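Local coordinates for protein deacylase (Burkholderia multivorans, PDB 5THW) that probably hydrolyses N-carbamoyl amino acids as a dizinc amidase of the peptidase M20 family, binding N-carbamoyl-beta-alanine beside its two zinc ions, at residues P292-R295 against N296-P299. Sequence-based numbering, arbitrary orientation.
Sequences PNSR and NVIP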
loop_
_atom_site.group_PDB
_atom_site.type_symbol
_atom_site.label_atom_id
_atom_site.label_comp_id
_atom_site.label_asym_id
_atom_site.label_seq_id
_atom_site.Cartn_x
_atom_site.Cartn_y
_atom_site.Cartn_z
ATOM N N PRO A 292 3.687 1.916 -7.068
ATOM C CA PRO A 292 3.450 0.465 -7.138
ATOM C C PRO A 292 3.672 -0.272 -5.812
ATOM O O PRO A 292 3.441 -1.475 -5.735
ATOM C CB PRO A 292 4.461 0.004 -8.198
ATOM C CG PRO A 292 5.597 0.961 -8.049
ATOM C CD PRO A 292 4.973 2.297 -7.681
ATOM N N ASN A 293 4.134 0.450 -4.793
ATOM C CA ASN A 293 4.373 -0.100 -3.453
ATOM C C ASN A 293 5.554 -1.073 -3.437
ATOM O O ASN A 293 5.528 -2.092 -2.747
ATOM C CB ASN A 293 3.115 -0.761 -2.885
ATOM C CG ASN A 293 2.984 -0.563 -1.392
ATOM O OD1 ASN A 293 3.527 0.390 -0.834
ATOM N ND2 ASN A 293 2.267 -1.467 -0.731
ATOM N N SER A 294 6.602 -0.749 -4.188
ATOM C CA SER A 294 7.854 -1.496 -4.190
ATOM C C SER A 294 8.904 -0.699 -3.431
ATOM O O SER A 294 9.027 0.510 -3.633
ATOM C CB SER A 294 8.334 -1.772 -5.615
ATOM O OG SER A 294 7.414 -2.607 -6.296
ATOM N N ARG A 295 9.648 -1.377 -2.552
ATOM C CA ARG A 295 10.559 -0.689 -1.638
ATOM C C ARG A 295 11.636 0.108 -2.371
ATOM O O ARG A 295 12.153 1.088 -1.822
ATOM C CB ARG A 295 11.196 -1.696 -0.677
ATOM C CG ARG A 295 12.011 -2.810 -1.356
ATOM C CD ARG A 295 12.254 -3.923 -0.354
ATOM N NE ARG A 295 10.992 -4.586 -0.024
ATOM C CZ ARG A 295 10.701 -5.121 1.159
ATOM N NH1 ARG A 295 9.518 -5.692 1.354
ATOM N NH2 ARG A 295 11.581 -5.079 2.153
ATOM N N ASN A 296 12.003 -0.286 -3.595
ATOM C CA ASN A 296 13.020 0.445 -4.342
ATOM C C ASN A 296 12.424 1.221 -5.512
ATOM O O ASN A 296 13.108 1.477 -6.508
ATOM C CB ASN A 296 14.110 -0.495 -4.848
ATOM C CG ASN A 296 13.567 -1.580 -5.755
ATOM O OD1 ASN A 296 12.367 -1.834 -5.793
ATOM N ND2 ASN A 296 14.454 -2.226 -6.492
ATOM N N VAL A 297 11.155 1.603 -5.407
ATOM C CA VAL A 297 10.509 2.455 -6.398
ATOM C C VAL A 297 9.875 3.642 -5.682
ATOM O O VAL A 297 9.099 3.466 -4.733
ATOM C CB VAL A 297 9.449 1.691 -7.220
ATOM C CG1 VAL A 297 8.811 2.614 -8.244
ATOM C CG2 VAL A 297 10.062 0.477 -7.903
ATOM N N ILE A 298 10.220 4.847 -6.126
ATOM C CA ILE A 298 9.495 6.044 -5.694
ATOM C C ILE A 298 8.020 5.875 -6.044
ATOM O O ILE A 298 7.691 5.548 -7.202
ATOM C CB ILE A 298 10.077 7.289 -6.386
ATOM C CG1 ILE A 298 11.569 7.426 -6.075
ATOM C CG2 ILE A 298 9.291 8.527 -5.987
ATOM C CD1 ILE A 298 12.337 8.230 -7.106
ATOM N N PRO A 299 7.088 6.053 -5.111
ATOM C CA PRO A 299 5.671 5.862 -5.460
ATOM C C PRO A 299 5.203 6.914 -6.458
ATOM O O PRO A 299 5.481 8.107 -6.308
ATOM C CB PRO A 299 4.948 5.982 -4.112
ATOM C CG PRO A 299 5.985 5.585 -3.104
ATOM C CD PRO A 299 7.280 6.168 -3.656
HETATM O O HOH W 1 6.208 2.255 -4.753
#
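N296 brings its OD1 up beside S294, 4.0 Å from CB of that serine, with CG staggered between backbone N and C (chi1 59°). R295 and N296 hold the two central positions of a type I beta turn from S294 to V297, which reverses the chain between strands 282-291 and 297-310 of the dimerisation domain. Asparagine is common at the third position of such turns, and here N296 also packs on D307 of the second subunit. V297 closes the turn: its N donates to S294 O at 3.0 Å, sitting above the carbonyl plane of S294, 57° out of it. The two methyls of V297 divide the apolar work. CG2 meets S294 CB at 3.6 Å, serine having no bulky branch there, while CG1, anti to the backbone N (chi1 -180°), reaches the ring of P292, whose CG is 3.6 Å away. The cis peptide bond before P292 bends the chain as it enters the loop. A water bridges the two arms inside the bend, accepting from S294 N and lying where it can donate to V297 O, 3.1 Å from each. P299 packs on V285 of the second subunit. Backbone polar atoms are thus tied within the turn and P292 and V297 packed together, while at this subunit interface the charge of R295 is paired, NH2 forming a salt bridge with OE1 of E238 of the second subunit.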